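Long-range contact in aldehyde dehydrogenase family protein (Pseudomonas syringae pv. tomato, PDB 5IUV), which oxidises indole-3-acetaldehyde with NAD+ as cofactor, a route to the auxin indole-3-acetic acid that contributes to the bacterium's virulence: residues A[29-39]-A[50-61]. Residues are numbered along the deposited sequence; the frame is centred on the assembly and turned at random.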
ATOM      1  N   THR A  29      35.861  24.147   5.776  1.00 10.93           N
ATOM      2  CA  THR A  29      36.731  24.750   4.778  1.00 12.35           C
ATOM      3  C   THR A  29      36.278  26.168   4.477  1.00 11.21           C
ATOM      4  O   THR A  29      35.088  26.471   4.530  1.00  9.69           O
ATOM      5  CB  THR A  29      36.749  23.919   3.466  1.00 10.49           C
ATOM      6  OG1 THR A  29      37.559  24.574   2.486  1.00 13.02           O
ATOM      7  CG2 THR A  29      35.337  23.759   2.910  1.00  8.34           C
ATOM      8  N   ALA A  30      37.225  27.046   4.166  1.00 15.05           N
ATOM      9  CA  ALA A  30      36.863  28.362   3.668  1.00 13.61           C
ATOM     10  C   ALA A  30      36.313  28.193   2.262  1.00 13.31           C
ATOM     11  O   ALA A  30      36.509  27.154   1.630  1.00 12.25           O
ATOM     12  CB  ALA A  30      38.060  29.304   3.678  1.00 16.76           C
ATOM     13  N   ALA A  31      35.608  29.201   1.769  1.00 14.84           N
ATOM     14  CA  ALA A  31      35.241  29.204   0.362  1.00 14.28           C
ATOM     15  C   ALA A  31      36.521  29.373  -0.455  1.00 15.66           C
ATOM     16  O   ALA A  31      37.494  29.941   0.034  1.00 14.69           O
ATOM     17  CB  ALA A  31      34.243  30.308   0.061  1.00 13.64           C
ATOM     18  N   ALA A  32      36.524  28.853  -1.682  1.00 15.10           N
ATOM     19  CA  ALA A  32      37.705  28.890  -2.545  1.00 15.93           C
ATOM     20  C   ALA A  32      38.289  30.303  -2.683  1.00 16.54           C
ATOM     21  O   ALA A  32      39.500  30.482  -2.699  1.00 17.63           O
ATOM     22  CB  ALA A  32      37.361  28.323  -3.927  1.00 14.94           C
ATOM     23  N   SER A  33      37.413  31.299  -2.759  1.00 16.13           N
ATOM     24  CA  SER A  33      37.815  32.696  -2.889  1.00 18.90           C
ATOM     25  C   SER A  33      38.372  33.280  -1.595  1.00 21.07           C
ATOM     26  O   SER A  33      39.054  34.309  -1.611  1.00 21.85           O
ATOM     27  CB  SER A  33      36.622  33.535  -3.328  1.00 20.12           C
ATOM     28  OG  SER A  33      35.635  33.517  -2.311  1.00 19.50           O
ATOM     29  N   GLY A  34      38.044  32.645  -0.473  1.00 19.67           N
ATOM     30  CA  GLY A  34      38.433  33.144   0.833  1.00 19.63           C
ATOM     31  C   GLY A  34      37.455  34.174   1.368  1.00 18.71           C
ATOM     32  O   GLY A  34      37.622  34.683   2.475  1.00 17.59           O
ATOM     33  N   GLU A  35      36.426  34.475   0.580  1.00 15.93           N
ATOM     34  CA  GLU A  35      35.469  35.520   0.929  1.00 18.04           C
ATOM     35  C   GLU A  35      34.499  35.096   2.022  1.00 16.20           C
ATOM     36  O   GLU A  35      34.159  33.919   2.153  1.00 12.04           O
ATOM     37  CB  GLU A  35      34.688  35.952  -0.313  1.00 21.09           C
ATOM     38  CG  GLU A  35      35.559  36.653  -1.347  1.00 27.26           C
ATOM     39  CD  GLU A  35      34.774  37.156  -2.542  1.00 34.28           C
ATOM     40  OE1 GLU A  35      33.525  37.146  -2.484  1.00 37.05           O
ATOM     41  OE2 GLU A  35      35.409  37.563  -3.541  1.00 35.89           O
ATOM     42  N   THR A  36      34.055  36.077   2.800  1.00 16.52           N
ATOM     43  CA  THR A  36      33.076  35.851   3.856  1.00 13.56           C
ATOM     44  C   THR A  36      31.977  36.914   3.808  1.00 13.59           C
ATOM     45  O   THR A  36      32.137  37.950   3.160  1.00 13.18           O
ATOM     46  CB  THR A  36      33.733  35.865   5.258  1.00 14.55           C
ATOM     47  OG1 THR A  36      34.297  37.158   5.513  1.00 17.80           O
ATOM     48  CG2 THR A  36      34.830  34.820   5.356  1.00 15.48           C
ATOM     49  N   PHE A  37      30.864  36.653   4.491  1.00 12.45           N
ATOM     50  CA  PHE A  37      29.874  37.693   4.753  1.00 13.10           C
ATOM     51  C   PHE A  37      29.604  37.759   6.252  1.00 16.48           C
ATOM     52  O   PHE A  37      29.710  36.749   6.955  1.00 17.64           O
ATOM     53  CB  PHE A  37      28.573  37.454   3.967  1.00 12.19           C
ATOM     54  CG  PHE A  37      27.828  36.197   4.350  1.00 14.00           C
ATOM     55  CD1 PHE A  37      26.865  36.223   5.348  1.00 14.77           C
ATOM     56  CD2 PHE A  37      28.057  35.004   3.678  1.00 12.16           C
ATOM     57  CE1 PHE A  37      26.162  35.070   5.696  1.00 14.91           C
ATOM     58  CE2 PHE A  37      27.357  33.847   4.016  1.00 12.30           C
ATOM     59  CZ  PHE A  37      26.407  33.880   5.022  1.00 12.87           C
ATOM     60  N   ASP A  38      29.277  38.950   6.741  1.00 15.92           N
ATOM     61  CA  ASP A  38      28.992  39.131   8.160  1.00 17.25           C
ATOM     62  C   ASP A  38      27.650  38.522   8.541  1.00 17.87           C
ATOM     63  O   ASP A  38      26.626  38.820   7.932  1.00 19.38           O
ATOM     64  CB  ASP A  38      29.006  40.616   8.530  1.00 18.90           C
ATOM     65  CG  ASP A  38      30.385  41.236   8.424  1.00 21.65           C
ATOM     66  OD1 ASP A  38      31.379  40.495   8.286  1.00 20.35           O
ATOM     67  OD2 ASP A  38      30.469  42.479   8.491  1.00 25.38           O
ATOM     68  N   CYS A  39      27.668  37.652   9.544  1.00 16.16           N
ATOM     69  CA  CYS A  39      26.442  37.110  10.108  1.00 15.52           C
ATOM     70  C   CYS A  39      26.025  37.981  11.289  1.00 16.96           C
ATOM     71  O   CYS A  39      26.642  37.928  12.355  1.00 15.83           O
ATOM     72  CB  CYS A  39      26.638  35.652  10.544  1.00 12.34           C
ATOM     73  SG  CYS A  39      25.139  34.805  11.113  1.00 14.94           S
ATOM     74  N   LYS A  50      31.987  35.615  10.925  1.00 17.64           N
ATOM     75  CA  LYS A  50      32.253  35.816   9.514  1.00 16.89           C
ATOM     76  C   LYS A  50      32.088  34.457   8.850  1.00 15.50           C
ATOM     77  O   LYS A  50      32.799  33.505   9.165  1.00 14.94           O
ATOM     78  CB  LYS A  50      33.643  36.416   9.290  1.00 18.65           C
ATOM     79  CG  LYS A  50      33.760  37.863   9.796  1.00 22.09           C
ATOM     80  CD  LYS A  50      35.009  38.564   9.274  1.00 27.63           C
ATOM     81  CE  LYS A  50      35.050  40.028   9.706  1.00 29.75           C
ATOM     82  NZ  LYS A  50      34.014  40.867   9.042  1.00 30.59           N
ATOM     83  N   VAL A  51      31.110  34.367   7.956  1.00 12.20           N
ATOM     84  CA  VAL A  51      30.702  33.099   7.371  1.00 11.53           C
ATOM     85  C   VAL A  51      31.197  32.963   5.936  1.00 11.35           C
ATOM     86  O   VAL A  51      31.129  33.918   5.168  1.00 12.53           O
ATOM     87  CB  VAL A  51      29.164  32.961   7.401  1.00 13.23           C
ATOM     88  CG1 VAL A  51      28.704  31.689   6.695  1.00 10.47           C
ATOM     89  CG2 VAL A  51      28.664  33.004   8.838  1.00 14.10           C
ATOM     90  N   ALA A  52      31.684  31.776   5.578  1.00 11.18           N
ATOM     91  CA  ALA A  52      32.181  31.524   4.228  1.00 13.12           C
ATOM     92  C   ALA A  52      31.132  31.882   3.175  1.00 13.38           C
ATOM     93  O   ALA A  52      29.971  31.493   3.284  1.00 13.21           O
ATOM     94  CB  ALA A  52      32.602  30.069   4.083  1.00 14.18           C
ATOM     95  N   SER A  53      31.538  32.662   2.178  1.00 12.22           N
ATOM     96  CA  SER A  53      30.639  33.044   1.097  1.00 11.90           C
ATOM     97  C   SER A  53      30.954  32.218  -0.144  1.00 11.68           C
ATOM     98  O   SER A  53      31.774  32.619  -0.966  1.00 13.52           O
ATOM     99  CB  SER A  53      30.758  34.546   0.794  1.00 12.97           C
ATOM    100  OG  SER A  53      29.818  34.942  -0.187  1.00 13.88           O
ATOM    101  N   CYS A  54      30.309  31.057  -0.270  1.00  9.82           N
ATOM    102  CA  CYS A  54      30.610  30.136  -1.358  1.00 12.65           C
ATOM    103  C   CYS A  54      30.068  30.611  -2.704  1.00 14.14           C
ATOM    104  O   CYS A  54      29.141  31.420  -2.765  1.00 13.93           O
ATOM    105  CB  CYS A  54      30.059  28.745  -1.036  1.00 12.80           C
ATOM    106  SG  CYS A  54      30.809  28.045   0.442  1.00 15.63           S
ATOM    107  N   ASP A  55      30.663  30.097  -3.778  1.00 12.49           N
ATOM    108  CA  ASP A  55      30.290  30.469  -5.136  1.00 14.40           C
ATOM    109  C   ASP A  55      30.327  29.214  -6.009  1.00 13.93           C
ATOM    110  O   ASP A  55      30.377  28.093  -5.487  1.00 11.62           O
ATOM    111  CB  ASP A  55      31.228  31.557  -5.679  1.00 18.77           C
ATOM    112  CG  ASP A  55      30.553  32.476  -6.703  1.00 24.44           C
ATOM    113  OD1 ASP A  55      29.748  31.993  -7.532  1.00 25.83           O
ATOM    114  OD2 ASP A  55      30.837  33.695  -6.680  1.00 26.38           O
ATOM    115  N   ALA A  56      30.331  29.401  -7.327  1.00 13.36           N
ATOM    116  CA  ALA A  56      30.244  28.284  -8.269  1.00 15.31           C
ATOM    117  C   ALA A  56      31.346  27.236  -8.072  1.00 15.95           C
ATOM    118  O   ALA A  56      31.093  26.034  -8.203  1.00 11.33           O
ATOM    119  CB  ALA A  56      30.270  28.804  -9.701  1.00 16.37           C
ATOM    120  N   ALA A  57      32.558  27.686  -7.758  1.00  9.48           N
ATOM    121  CA  ALA A  57      33.682  26.763  -7.581  1.00 12.30           C
ATOM    122  C   ALA A  57      33.462  25.818  -6.403  1.00 12.57           C
ATOM    123  O   ALA A  57      33.833  24.637  -6.446  1.00 11.01           O
ATOM    124  CB  ALA A  57      34.979  27.536  -7.398  1.00 13.90           C
ATOM    125  N   ASP A  58      32.860  26.343  -5.342  1.00 11.59           N
ATOM    126  CA  ASP A  58      32.589  25.543  -4.160  1.00 11.38           C
ATOM    127  C   ASP A  58      31.457  24.549  -4.414  1.00 11.39           C
ATOM    128  O   ASP A  58      31.497  23.421  -3.912  1.00  8.43           O
ATOM    129  CB  ASP A  58      32.269  26.454  -2.974  1.00 12.28           C
ATOM    130  CG  ASP A  58      33.338  27.509  -2.760  1.00 14.90           C
ATOM    131  OD1 ASP A  58      34.460  27.146  -2.343  1.00 16.43           O
ATOM    132  OD2 ASP A  58      33.066  28.697  -3.032  1.00 15.46           O
ATOM    133  N   ALA A  59      30.460  24.968  -5.191  1.00  9.24           N
ATOM    134  CA  ALA A  59      29.407  24.064  -5.636  1.00 10.54           C
ATOM    135  C   ALA A  59      30.013  22.894  -6.403  1.00 11.52           C
ATOM    136  O   ALA A  59      29.651  21.743  -6.180  1.00 10.83           O
ATOM    137  CB  ALA A  59      28.390  24.797  -6.507  1.00  9.13           C
ATOM    138  N   GLN A  60      30.937  23.197  -7.309  1.00 11.34           N
ATOM    139  CA  GLN A  60      31.616  22.158  -8.075  1.00 11.99           C
ATOM    140  C   GLN A  60      32.339  21.159  -7.176  1.00 12.13           C
ATOM    141  O   GLN A  60      32.216  19.949  -7.366  1.00 12.50           O
ATOM    142  CB  GLN A  60      32.609  22.777  -9.057  1.00 14.34           C
ATOM    143  CG  GLN A  60      33.389  21.748  -9.867  1.00 15.80           C
ATOM    144  CD  GLN A  60      32.493  20.887 -10.759  1.00 18.48           C
ATOM    145  OE1 GLN A  60      31.484  21.352 -11.295  1.00 17.47           O
ATOM    146  NE2 GLN A  60      32.871  19.628 -10.926  1.00 18.96           N
ATOM    147  N   ARG A  61      33.093  21.655  -6.197  1.00 11.17           N
ATOM    148  CA  ARG A  61      33.831  20.752  -5.329  1.00 10.57           C
ATOM    149  C   ARG A  61      32.883  19.935  -4.457  1.00 10.46           C
ATOM    150  O   ARG A  61      33.121  18.754  -4.219  1.00  8.66           O
ATOM    151  CB  ARG A  61      34.831  21.509  -4.446  1.00 10.84           C
ATOM    152  CG  ARG A  61      35.741  20.571  -3.660  1.00 15.73           C
ATOM    153  CD  ARG A  61      37.061  21.224  -3.248  1.00 20.35           C
ATOM    154  NE  ARG A  61      36.924  22.196  -2.166  1.00 23.32           N
ATOM    155  CZ  ARG A  61      36.993  21.887  -0.873  1.00 25.16           C
ATOM    156  NH1 ARG A  61      37.179  20.626  -0.499  1.00 22.43           N
ATOM    157  NH2 ARG A  61      36.874  22.838   0.048  1.00 24.84           N
TER
HETATM  158  O   HOH W   1      35.733  25.439  -0.355  1.00 30.15           O
HETATM  159  O   HOH W   2      34.647  30.776  -3.764  1.00 14.98           O
HETATM  160  O   HOH W   3      33.279  33.177  -3.096  1.00 15.33           O
HETATM  161  O   HOH W   4      31.054  37.087  -1.247  1.00 34.16           O
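F37 and V51 form the hydrogen-bonded pair of a two-stranded hairpin whose short segments 36-39 and 50-52 run antiparallel, at 137° between their directions; F37 N reaches V51 O at 2.8 Å and V51 N returns to F37 O at 2.9 Å. Just past the strands, S53 N bonds to E35 O. On the face shared by F37 and V51, F37 CG stands between its backbone N and carbonyl carbon (chi1 64°), which turns the ring so that V51 CB lies over one face, offset toward the rim, 4.0 Å from the centroid (CH-pi). S53 CB sits at the ring edge, and Y223 and P197 add to the cluster near the NAD-binding residue E194. On the other face, K50 runs alongside D38 and bends at its last torsion, bringing NZ to D38 OD1 on the syn side, somewhat out of the carboxylate plane, at 2.8 Å, an exposed salt bridge. Beyond the strands, D58 OD1 takes A32 N through its syn lone pair at 2.8 Å, while OD2 takes D55 N through its anti lone pair. One water bridges A30 O, D58 OD1 and R61 NH2; another links S33 N to OD2. Gripped on both oxygens, the buried D58 carboxylate is probably stabilised as an anion, its rotation fixed.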